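Local coordinates for spore germination protein GerM (Bacillus subtilis subsp. subtilis str. 168, PDB 6GZB) that affects both sporulation and germination by an unknown mechanism and carries two GerMN domains in tandem, at residues T78-L83 with T109-I114; A122-E127 with V156-N161. All blocks are in the same frame, centred on the assembly; numbering follows the deposited sequence.

Contact 1 of 2, residues T78-L83 with T109-I114; sequences TAKQAL and TVNVDI. With EDO (1,2-ethanediol), chain H.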
loop_
_atom_site.group_PDB
_atom_site.type_symbol
_atom_site.label_atom_id
_atom_site.label_comp_id
_atom_site.label_asym_id
_atom_site.label_seq_id
_atom_site.Cartn_x
_atom_site.Cartn_y
_atom_site.Cartn_z
ATOM N N THR A 78 15.851 -9.408 -9.016
ATOM C CA THR A 78 15.339 -8.172 -8.434
ATOM C C THR A 78 14.428 -8.431 -7.234
ATOM O O THR A 78 14.458 -7.684 -6.259
ATOM C CB THR A 78 14.569 -7.353 -9.483
ATOM O OG1 THR A 78 13.618 -8.197 -10.155
ATOM C CG2 THR A 78 15.538 -6.758 -10.495
ATOM N N ALA A 79 13.640 -9.498 -7.302
ATOM C CA ALA A 79 12.749 -9.862 -6.214
ATOM C C ALA A 79 13.551 -10.211 -4.974
ATOM O O ALA A 79 13.252 -9.747 -3.873
ATOM C CB ALA A 79 11.877 -11.031 -6.624
ATOM N N LYS A 80 14.583 -11.019 -5.158
ATOM C CA LYS A 80 15.494 -11.349 -4.072
ATOM C C LYS A 80 16.191 -10.099 -3.540
ATOM O O LYS A 80 16.346 -9.912 -2.330
ATOM C CB LYS A 80 16.529 -12.359 -4.563
ATOM C CG LYS A 80 17.700 -12.552 -3.625
ATOM C CD LYS A 80 18.698 -13.513 -4.246
ATOM C CE LYS A 80 19.877 -13.755 -3.319
ATOM N NZ LYS A 80 20.467 -15.098 -3.531
ATOM N N GLN A 81 16.610 -9.237 -4.449
ATOM C CA GLN A 81 17.330 -8.033 -4.058
ATOM C C GLN A 81 16.438 -7.134 -3.211
ATOM O O GLN A 81 16.876 -6.578 -2.206
ATOM C CB GLN A 81 17.798 -7.277 -5.296
ATOM C CG GLN A 81 18.615 -6.037 -4.974
ATOM C CD GLN A 81 18.753 -5.130 -6.165
ATOM O OE1 GLN A 81 17.798 -4.918 -6.914
ATOM N NE2 GLN A 81 19.958 -4.610 -6.370
ATOM N N ALA A 82 15.177 -7.004 -3.619
ATOM C CA ALA A 82 14.228 -6.162 -2.897
ATOM C C ALA A 82 14.090 -6.623 -1.441
ATOM O O ALA A 82 14.122 -5.809 -0.525
ATOM C CB ALA A 82 12.878 -6.177 -3.591
ATOM N N LEU A 83 14.004 -7.932 -1.229
ATOM C CA LEU A 83 13.930 -8.475 0.123
ATOM C C LEU A 83 15.226 -8.245 0.897
ATOM O O LEU A 83 15.200 -7.996 2.102
ATOM C CB LEU A 83 13.618 -9.968 0.085
ATOM C CG LEU A 83 12.240 -10.342 -0.468
ATOM C CD1 LEU A 83 11.987 -11.826 -0.235
ATOM C CD2 LEU A 83 11.140 -9.516 0.178
ATOM N N THR A 109 19.339 -13.886 5.273
ATOM C CA THR A 109 19.532 -14.036 3.829
ATOM C C THR A 109 18.323 -14.751 3.233
ATOM O O THR A 109 17.521 -15.325 3.963
ATOM C CB THR A 109 20.803 -14.850 3.512
ATOM O OG1 THR A 109 20.668 -16.175 4.040
ATOM C CG2 THR A 109 22.037 -14.180 4.121
ATOM N N VAL A 110 18.182 -14.714 1.913
ATOM C CA VAL A 110 16.962 -15.206 1.287
ATOM C C VAL A 110 17.187 -15.614 -0.162
ATOM O O VAL A 110 17.978 -14.999 -0.870
ATOM C CB VAL A 110 15.841 -14.147 1.349
ATOM C CG1 VAL A 110 16.200 -12.938 0.497
ATOM C CG2 VAL A 110 14.506 -14.745 0.917
ATOM N N ASN A 111 16.516 -16.689 -0.575
ATOM C CA ASN A 111 16.342 -17.030 -1.981
ATOM C C ASN A 111 14.882 -16.835 -2.391
ATOM O O ASN A 111 13.964 -17.075 -1.606
ATOM C CB ASN A 111 16.733 -18.490 -2.229
ATOM C CG ASN A 111 18.176 -18.774 -1.872
ATOM O OD1 ASN A 111 19.075 -18.016 -2.224
ATOM N ND2 ASN A 111 18.406 -19.879 -1.180
ATOM N N VAL A 112 14.675 -16.459 -3.647
ATOM C CA VAL A 112 13.334 -16.282 -4.172
ATOM C C VAL A 112 13.161 -17.101 -5.440
ATOM O O VAL A 112 13.895 -16.940 -6.411
ATOM C CB VAL A 112 13.019 -14.803 -4.472
ATOM C CG1 VAL A 112 11.609 -14.670 -5.026
ATOM C CG2 VAL A 112 13.174 -13.969 -3.207
ATOM N N ASP A 113 12.161 -17.965 -5.424
ATOM C CA ASP A 113 11.832 -18.784 -6.572
ATOM C C ASP A 113 10.461 -18.367 -7.105
ATOM O O ASP A 113 9.436 -18.533 -6.440
ATOM C CB ASP A 113 11.819 -20.258 -6.146
ATOM C CG ASP A 113 11.493 -21.193 -7.286
ATOM O OD1 ASP A 113 11.890 -20.885 -8.425
ATOM O OD2 ASP A 113 10.862 -22.242 -7.035
ATOM N N ILE A 114 10.449 -17.810 -8.305
ATOM C CA ILE A 114 9.218 -17.319 -8.909
ATOM C C ILE A 114 8.638 -18.385 -9.840
ATOM O O ILE A 114 9.264 -18.766 -10.822
ATOM C CB ILE A 114 9.470 -16.013 -9.693
ATOM C CG1 ILE A 114 10.069 -14.952 -8.771
ATOM C CG2 ILE A 114 8.182 -15.497 -10.311
ATOM C CD1 ILE A 114 10.508 -13.696 -9.496
HETATM C C1 EDO H . 19.436 -19.281 2.110
HETATM O O1 EDO H . 19.567 -17.859 2.261
HETATM C C2 EDO H . 18.671 -19.879 3.284
HETATM O O2 EDO H . 18.014 -21.093 2.892
#
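Val112 meets the helix 78-83 with both of its methyl groups. CG2 lies 3.6 Å from Lys80 CA, close against the helix backbone. CG1 lies 4.0 Å from Ala79 CB. The torsion explains this division: CG1 is anti to the backbone N (chi1 180°), which sends the two branches to neighbouring residues of the helix. Leu83, one turn on from Ala79, closes the packed side. Its CD1 touches Val112 CG2 at 3.9 Å, and its CB rests 4.0 Å from Val110 CG1. The leucine side chain crosses both valines at about a right angle.

This is a helix packed on an edge strand. Within this chain, strand 110-114 is outermost in the mixed sheet of the first GerMN domain, and helix 78-84 runs over the face that carries Val110, Val112 and Ile114. The two segments run in nearly opposite directions, at 145°, and their axes approach to 7.6 Å. Leu147 of helix 136-147 also packs against Ala79 and Leu83, and Phe124 of the next strand touches Leu83.

The contact loosens toward Ile114, an exposed residue whose CD1 reaches Ala79 CB at 4.2 Å. Lys80 marks another open margin. Its chain is extended and passes alongside the strand, with CE 3.3 Å from Val110 O. The ammonium NZ then gives a weak hydrogen bond of 3.5 Å to Asn111 OD1. The two side chains lie side by side and point the same way, although Asn111 starts out away from the helix. On this margin a 1,2-ethanediol, probably from the crystallisation liquor, shares a hydrogen bond with Thr109 OG1, and its C1 lies near Asn111 ND2.

Contact 2 of 2, residues A122-E127 with V156-N161; sequences ADFSNE and VKLRIN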
loop_
_atom_site.group_PDB
_atom_site.type_symbol
_atom_site.label_atom_id
_atom_site.label_comp_id
_atom_site.label_asym_id
_atom_site.label_seq_id
_atom_site.Cartn_x
_atom_site.Cartn_y
_atom_site.Cartn_z
ATOM N N ALA A 122 9.650 -17.362 -0.962
ATOM C CA ALA A 122 10.753 -16.679 -0.314
ATOM C C ALA A 122 11.298 -17.555 0.791
ATOM O O ALA A 122 10.620 -17.791 1.791
ATOM C CB ALA A 122 10.290 -15.345 0.251
ATOM N N ASP A 123 12.522 -18.039 0.602
ATOM C CA ASP A 123 13.121 -19.010 1.515
ATOM C C ASP A 123 14.230 -18.320 2.306
ATOM O O ASP A 123 15.245 -17.925 1.748
ATOM C CB ASP A 123 13.682 -20.198 0.717
ATOM C CG ASP A 123 14.064 -21.387 1.601
ATOM O OD1 ASP A 123 13.969 -21.280 2.842
ATOM O OD2 ASP A 123 14.520 -22.413 1.056
ATOM N N PHE A 124 14.004 -18.150 3.603
ATOM C CA PHE A 124 14.863 -17.315 4.442
ATOM C C PHE A 124 15.816 -18.179 5.265
ATOM O O PHE A 124 15.514 -19.327 5.594
ATOM C CB PHE A 124 14.009 -16.461 5.392
ATOM C CG PHE A 124 13.173 -15.425 4.693
ATOM C CD1 PHE A 124 13.703 -14.184 4.382
ATOM C CD2 PHE A 124 11.839 -15.667 4.402
ATOM C CE1 PHE A 124 12.932 -13.221 3.756
ATOM C CE2 PHE A 124 11.059 -14.703 3.771
ATOM C CZ PHE A 124 11.607 -13.477 3.456
ATOM N N SER A 125 16.936 -17.593 5.661
ATOM C CA SER A 125 17.808 -18.208 6.643
ATOM C C SER A 125 17.185 -18.126 8.038
ATOM O O SER A 125 16.160 -17.472 8.234
ATOM C CB SER A 125 19.173 -17.526 6.626
ATOM O OG SER A 125 19.118 -16.239 7.213
ATOM N N ASN A 126 17.831 -18.766 9.010
ATOM C CA ASN A 126 17.245 -18.938 10.333
ATOM C C ASN A 126 17.176 -17.643 11.130
ATOM O O ASN A 126 16.384 -17.536 12.076
ATOM C CB ASN A 126 18.009 -19.992 11.133
ATOM C CG ASN A 126 17.229 -20.475 12.343
ATOM O OD1 ASN A 126 17.585 -20.182 13.486
ATOM N ND2 ASN A 126 16.121 -21.159 12.094
ATOM N N GLU A 127 18.003 -16.666 10.766
ATOM C CA GLU A 127 17.961 -15.343 11.416
ATOM C C GLU A 127 16.598 -14.666 11.264
ATOM O O GLU A 127 16.258 -13.754 12.030
ATOM C CB GLU A 127 19.039 -14.431 10.836
ATOM C CG GLU A 127 20.443 -14.771 11.296
ATOM C CD GLU A 127 21.090 -15.860 10.467
ATOM O OE1 GLU A 127 20.445 -16.362 9.516
ATOM O OE2 GLU A 127 22.258 -16.194 10.756
ATOM N N VAL A 156 2.450 -15.199 -2.525
ATOM C CA VAL A 156 3.703 -15.376 -1.808
ATOM C C VAL A 156 3.619 -16.567 -0.865
ATOM O O VAL A 156 2.608 -16.769 -0.190
ATOM C CB VAL A 156 4.064 -14.104 -1.009
ATOM C CG1 VAL A 156 5.259 -14.353 -0.112
ATOM C CG2 VAL A 156 4.342 -12.945 -1.956
ATOM N N LYS A 157 4.692 -17.346 -0.823
ATOM C CA LYS A 157 4.838 -18.410 0.155
ATOM C C LYS A 157 6.147 -18.198 0.898
ATOM O O LYS A 157 7.153 -17.804 0.307
ATOM C CB LYS A 157 4.864 -19.776 -0.529
ATOM C CG LYS A 157 3.509 -20.265 -1.014
ATOM C CD LYS A 157 3.632 -21.655 -1.618
ATOM C CE LYS A 157 2.395 -22.057 -2.412
ATOM N NZ LYS A 157 1.175 -22.130 -1.564
ATOM N N LEU A 158 6.125 -18.450 2.200
ATOM C CA LEU A 158 7.276 -18.175 3.050
ATOM C C LEU A 158 7.908 -19.487 3.509
ATOM O O LEU A 158 7.206 -20.428 3.854
ATOM C CB LEU A 158 6.834 -17.361 4.266
ATOM C CG LEU A 158 6.845 -15.825 4.203
ATOM C CD1 LEU A 158 6.864 -15.268 2.796
ATOM C CD2 LEU A 158 5.679 -15.243 4.981
ATOM N N ARG A 159 9.233 -19.557 3.488
ATOM C CA ARG A 159 9.936 -20.691 4.074
ATOM C C ARG A 159 11.090 -20.229 4.936
ATOM O O ARG A 159 11.651 -19.155 4.716
ATOM C CB ARG A 159 10.463 -21.613 2.976
ATOM C CG ARG A 159 9.377 -22.372 2.235
ATOM C CD ARG A 159 9.954 -23.137 1.057
ATOM N NE ARG A 159 8.927 -23.884 0.345
ATOM C CZ ARG A 159 9.168 -24.734 -0.646
ATOM N NH1 ARG A 159 10.415 -25.004 -1.018
ATOM N NH2 ARG A 159 8.158 -25.348 -1.237
ATOM N N ILE A 160 11.453 -21.054 5.913
ATOM C CA ILE A 160 12.719 -20.896 6.628
ATOM C C ILE A 160 13.575 -22.148 6.445
ATOM O O ILE A 160 13.165 -23.249 6.807
ATOM C CB ILE A 160 12.495 -20.649 8.127
ATOM C CG1 ILE A 160 11.597 -19.432 8.340
ATOM C CG2 ILE A 160 13.824 -20.452 8.843
ATOM C CD1 ILE A 160 11.199 -19.229 9.788
ATOM N N ASN A 161 14.723 -21.981 5.798
ATOM C CA ASN A 161 15.596 -23.097 5.465
ATOM C C ASN A 161 14.830 -24.242 4.805
ATOM O O ASN A 161 15.055 -25.407 5.108
ATOM C CB ASN A 161 16.320 -23.583 6.719
ATOM C CG ASN A 161 17.485 -22.683 7.104
ATOM O OD1 ASN A 161 17.694 -22.385 8.282
ATOM N ND2 ASN A 161 18.239 -22.229 6.106
HETATM O O HOH W 1 13.056 -23.875 -0.330
HETATM O O HOH W 2 20.134 -20.575 8.519
#
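Asp123 and Arg159 are bridge partners on one face of two parallel strands, and their side chains cross obliquely without a meeting of the charged ends. With Asp123 CG anti to its N (chi1 -168°), the carboxylate is swung across toward strand 155-160, and Asp123 OD1 comes 3.5 Å from Arg159 CB. The Arg159 chain runs extended to NE and carries the guanidinium away. The two planes are 79° apart, and Asp123 OD2 stays 5.3 Å from Arg159 NH1. Water 1 spans the gap: it donates to Asp123 OD2 and accepts from Arg159 NH1 at the guanidinium edge, in its plane. Asp123 OD1 accepts a hydrogen bond from Gly162 N, and Glu164 forms a weak, long ion pair with Arg159.

Ala122, Phe124, Leu158 and Ile160 point to the other face. Leu158 CD1 lies at the edge of the Phe124 ring, 4.3 Å from Phe124 CE2. Arg159 O is also near the ring plane, 3.5 Å from Phe124 CD2.

Four backbone hydrogen bonds of 2.8 Å join the segments. Ala122 N and Phe124 N give to Lys157 O and Arg159 O. Ala122 O and Phe124 O accept from Arg159 N and Asn161 N. Beyond the strands, water 2 links Asn126 N to Asn161 OD1.

Strands 119-124 and 155-160 are the two strands of a beta-alpha-beta unit. Its helix 136-147 packs Val143 on Phe124 and Leu158, and Leu147 on Ala122. Leu83 of helix 78-84 covers Ala122 as well, while strand 110-114 flanks 119-124.

How the contacts relate
Contacts 1 and 2 belong to one mixed sheet, and their centres are 10 Å apart. Strands 110-114 and 119-124 follow each other in the chain and pair antiparallel, so the second strand of contact 1 borders the first strand of contact 2. Probable hydrogen bonds join them: Asn111 O to Asp123 N at 2.8 Å and Thr109 O to Ser125 N at 2.9 Å. Val110 CG2 also packs 3.6 Å from Phe124 CE1. Contact 1 lays a helix on the sheet, whereas contact 2 is pairing within it. The ethanediol bound at Thr109 also reaches contact 2: its O2 lies 3.4 Å from Asn161 ND2. It probably comes from the crystallisation liquor.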